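Local structure of iron dependent repressor (2X4H) at residues I82-V87 and E116-L121. The protein probably acts as a metal-dependent DNA-binding transcriptional regulator of the DtxR/MntR family, and carries bound zinc ions. Sequence-based numbering, arbitrary orientation.
Sequences IKAHRV and EIIDKL. With ZN (zinc ion), chain M.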
ATOM      1  N   ILE C  82     -16.321 -10.154  -8.230  1.00 45.64           N
ATOM      2  CA  ILE C  82     -17.319 -11.221  -8.242  1.00 44.39           C
ATOM      3  C   ILE C  82     -17.800 -11.424  -9.659  1.00 43.12           C
ATOM      4  O   ILE C  82     -17.870 -12.553 -10.141  1.00 43.04           O
ATOM      5  CB  ILE C  82     -18.495 -10.912  -7.301  1.00 45.81           C
ATOM      6  CG1 ILE C  82     -18.071 -11.125  -5.832  1.00 46.85           C
ATOM      7  CG2 ILE C  82     -19.727 -11.782  -7.671  1.00 44.28           C
ATOM      8  CD1 ILE C  82     -19.049 -10.601  -4.767  1.00 47.84           C
ATOM      9  N   LYS C  83     -18.103 -10.318 -10.330  1.00 43.32           N
ATOM     10  CA  LYS C  83     -18.446 -10.300 -11.746  1.00 41.42           C
ATOM     11  C   LYS C  83     -17.315 -10.913 -12.574  1.00 40.20           C
ATOM     12  O   LYS C  83     -17.556 -11.722 -13.454  1.00 39.35           O
ATOM     13  CB  LYS C  83     -18.736  -8.852 -12.187  1.00 42.69           C
ATOM     14  CG  LYS C  83     -19.224  -8.692 -13.622  1.00 43.12           C
ATOM     15  CD  LYS C  83     -19.607  -7.267 -14.027  1.00 45.01           C
ATOM     16  CE  LYS C  83     -20.146  -7.279 -15.465  1.00 46.90           C
ATOM     17  NZ  LYS C  83     -20.600  -5.957 -16.004  1.00 51.00           N
ATOM     18  N   ALA C  84     -16.070 -10.545 -12.296  1.00 40.75           N
ATOM     19  CA  ALA C  84     -14.937 -11.070 -13.076  1.00 40.21           C
ATOM     20  C   ALA C  84     -14.780 -12.583 -12.911  1.00 39.09           C
ATOM     21  O   ALA C  84     -14.616 -13.285 -13.899  1.00 38.43           O
ATOM     22  CB  ALA C  84     -13.609 -10.340 -12.725  1.00 40.83           C
ATOM     23  N   HIS C  85     -14.856 -13.067 -11.676  1.00 39.45           N
ATOM     24  CA  HIS C  85     -14.707 -14.481 -11.379  1.00 40.21           C
ATOM     25  C   HIS C  85     -15.776 -15.285 -12.133  1.00 40.00           C
ATOM     26  O   HIS C  85     -15.474 -16.241 -12.857  1.00 40.33           O
ATOM     27  CB  HIS C  85     -14.781 -14.741  -9.846  1.00 42.01           C
ATOM     28  CG  HIS C  85     -14.836 -16.197  -9.482  1.00 43.58           C
ATOM     29  ND1 HIS C  85     -13.736 -17.031  -9.565  1.00 43.81           N
ATOM     30  CD2 HIS C  85     -15.883 -16.983  -9.116  1.00 44.43           C
ATOM     31  CE1 HIS C  85     -14.100 -18.259  -9.228  1.00 45.87           C
ATOM     32  NE2 HIS C  85     -15.404 -18.263  -8.983  1.00 44.64           N
ATOM     33  N   ARG C  86     -17.019 -14.843 -12.020  1.00 40.04           N
ATOM     34  CA  ARG C  86     -18.161 -15.599 -12.500  1.00 39.42           C
ATOM     35  C   ARG C  86     -18.378 -15.492 -14.024  1.00 38.74           C
ATOM     36  O   ARG C  86     -18.763 -16.477 -14.678  1.00 38.78           O
ATOM     37  CB  ARG C  86     -19.389 -15.158 -11.690  1.00 40.08           C
ATOM     38  CG  ARG C  86     -19.301 -15.610 -10.245  1.00 39.67           C
ATOM     39  CD  ARG C  86     -20.432 -15.123  -9.345  1.00 41.03           C
ATOM     40  NE  ARG C  86     -20.190 -15.589  -7.981  1.00 44.50           N
ATOM     41  CZ  ARG C  86     -20.865 -15.224  -6.892  1.00 46.13           C
ATOM     42  NH1 ARG C  86     -21.842 -14.338  -6.930  1.00 46.87           N
ATOM     43  NH2 ARG C  86     -20.508 -15.721  -5.724  1.00 50.07           N
ATOM     44  N   VAL C  87     -18.115 -14.322 -14.602  1.00 38.59           N
ATOM     45  CA  VAL C  87     -18.117 -14.197 -16.052  1.00 38.09           C
ATOM     46  C   VAL C  87     -17.033 -15.089 -16.681  1.00 38.10           C
ATOM     47  O   VAL C  87     -17.304 -15.803 -17.646  1.00 37.87           O
ATOM     48  CB  VAL C  87     -17.960 -12.733 -16.488  1.00 39.34           C
ATOM     49  CG1 VAL C  87     -17.708 -12.633 -17.989  1.00 38.92           C
ATOM     50  CG2 VAL C  87     -19.203 -11.919 -16.059  1.00 38.18           C
ATOM     51  N   GLU C 116     -12.840  -3.096 -18.564  1.00 52.37           N
ATOM     52  CA  GLU C 116     -13.328  -3.091 -19.922  1.00 52.42           C
ATOM     53  C   GLU C 116     -13.551  -4.528 -20.419  1.00 49.37           C
ATOM     54  O   GLU C 116     -14.589  -4.806 -21.012  1.00 49.11           O
ATOM     55  CB  GLU C 116     -12.409  -2.317 -20.868  1.00 54.92           C
ATOM     56  CG  GLU C 116     -13.039  -2.094 -22.255  1.00 57.43           C
ATOM     57  CD  GLU C 116     -12.130  -1.397 -23.246  1.00 60.93           C
ATOM     58  OE1 GLU C 116     -11.072  -0.884 -22.830  1.00 64.61           O
ATOM     59  OE2 GLU C 116     -12.490  -1.367 -24.449  1.00 63.24           O
ATOM     60  N   ILE C 117     -12.597  -5.421 -20.149  1.00 47.25           N
ATOM     61  CA  ILE C 117     -12.660  -6.800 -20.624  1.00 44.65           C
ATOM     62  C   ILE C 117     -13.817  -7.551 -19.986  1.00 42.79           C
ATOM     63  O   ILE C 117     -14.609  -8.228 -20.675  1.00 40.85           O
ATOM     64  CB  ILE C 117     -11.343  -7.565 -20.359  1.00 44.01           C
ATOM     65  CG1 ILE C 117     -10.228  -7.043 -21.254  1.00 46.56           C
ATOM     66  CG2 ILE C 117     -11.509  -9.032 -20.613  1.00 41.03           C
ATOM     67  CD1 ILE C 117      -8.845  -7.587 -20.902  1.00 46.12           C
ATOM     68  N   ILE C 118     -13.917  -7.453 -18.671  1.00 42.50           N
ATOM     69  CA  ILE C 118     -15.021  -8.122 -17.976  1.00 41.94           C
ATOM     70  C   ILE C 118     -16.401  -7.619 -18.443  1.00 42.31           C
ATOM     71  O   ILE C 118     -17.269  -8.422 -18.700  1.00 41.97           O
ATOM     72  CB  ILE C 118     -14.863  -8.009 -16.461  1.00 42.65           C
ATOM     73  CG1 ILE C 118     -13.643  -8.821 -16.015  1.00 41.47           C
ATOM     74  CG2 ILE C 118     -16.143  -8.440 -15.720  1.00 42.79           C
ATOM     75  CD1 ILE C 118     -13.681 -10.267 -16.400  1.00 41.32           C
ATOM     76  N   ASP C 119     -16.591  -6.308 -18.577  1.00 44.05           N
ATOM     77  CA  ASP C 119     -17.858  -5.773 -19.069  1.00 44.79           C
ATOM     78  C   ASP C 119     -18.113  -6.193 -20.498  1.00 44.37           C
ATOM     79  O   ASP C 119     -19.262  -6.487 -20.858  1.00 43.37           O
ATOM     80  CB  ASP C 119     -17.923  -4.248 -18.968  1.00 47.62           C
ATOM     81  CG  ASP C 119     -18.047  -3.756 -17.505  1.00 52.36           C
ATOM     82  OD1 ASP C 119     -18.304  -4.609 -16.615  1.00 54.76           O
ATOM     83  OD2 ASP C 119     -17.883  -2.530 -17.230  1.00 58.04           O
ATOM     84  N   LYS C 120     -17.073  -6.242 -21.334  1.00 44.14           N
ATOM     85  CA  LYS C 120     -17.325  -6.635 -22.722  1.00 44.42           C
ATOM     86  C   LYS C 120     -17.579  -8.124 -22.843  1.00 41.84           C
ATOM     87  O   LYS C 120     -18.369  -8.550 -23.688  1.00 42.55           O
ATOM     88  CB  LYS C 120     -16.221  -6.133 -23.656  1.00 46.47           C
ATOM     89  CG  LYS C 120     -16.448  -4.645 -23.963  1.00 49.87           C
ATOM     90  CD  LYS C 120     -15.527  -4.047 -24.983  1.00 52.72           C
ATOM     91  CE  LYS C 120     -16.129  -2.746 -25.507  1.00 56.43           C
ATOM     92  NZ  LYS C 120     -15.090  -1.788 -25.928  1.00 59.52           N
ATOM     93  N   LEU C 121     -16.938  -8.907 -21.984  1.00 40.01           N
ATOM     94  CA  LEU C 121     -17.072 -10.353 -22.002  1.00 38.99           C
ATOM     95  C   LEU C 121     -18.454 -10.718 -21.483  1.00 39.08           C
ATOM     96  O   LEU C 121     -19.088 -11.639 -21.984  1.00 38.22           O
ATOM     97  CB  LEU C 121     -15.961 -11.048 -21.204  1.00 38.33           C
ATOM     98  CG  LEU C 121     -15.954 -12.584 -21.144  1.00 37.95           C
ATOM     99  CD1 LEU C 121     -15.900 -13.202 -22.543  1.00 37.75           C
ATOM    100  CD2 LEU C 121     -14.836 -13.127 -20.286  1.00 35.12           C
TER
HETATM  101 ZN    ZN M1139     -16.203 -19.978  -8.614  1.00 48.13          ZN
HETATM  102  O   HOH W   1     -18.029 -18.974  -7.844  1.00 16.81           O
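Residues 82-87 of helix 72-94 and 116-121 of helix 115-124 cross at 52° with their axes 9.7 Å apart, and Ala84 and Ile118 mark the nearest approach of the backbones. Small meets large at this point: Ile118 lays its ethyl branch against the alanine, Ile118 CG1 lying 3.6 Å from Ala84 CB. Its other branch, CG2, anti to the backbone N, reaches the aliphatic part of Lys83, with Ile118 CG2 3.7 Å from Lys83 CG. One turn further along both helices, Val87 and Leu121 pass side by side, running opposite ways, Val87 CG1 resting 3.6 Å from Leu121 CG. Lys83 CG lies anti to the backbone N (chi1 -175°) and the chain stays extended to the tip, which carries the ammonium group past Ile118 to the border of the apolar patch. There Lys83 NZ forms a salt bridge of 2.7 Å with Asp119 OD1, approaching from above the carboxylate, 46° out of its plane. Tyr122 adds a cation-pi contact to the same lysine. A methionine in place of Lys83 would probably leave the Asp119 carboxylate without its cationic mate. On the face of helix 72-94 turned from this contact, His85 NE2 binds a zinc ion at 1.9 Å, together with Glu89, Cys103 and a water. Ile95 of the second subunit also packs on Leu121. The contact thus joins two helices of the metal-binding and dimerisation region through an apolar seam edged by one buried lysine, whose charge is likely to be balanced largely by Asp119.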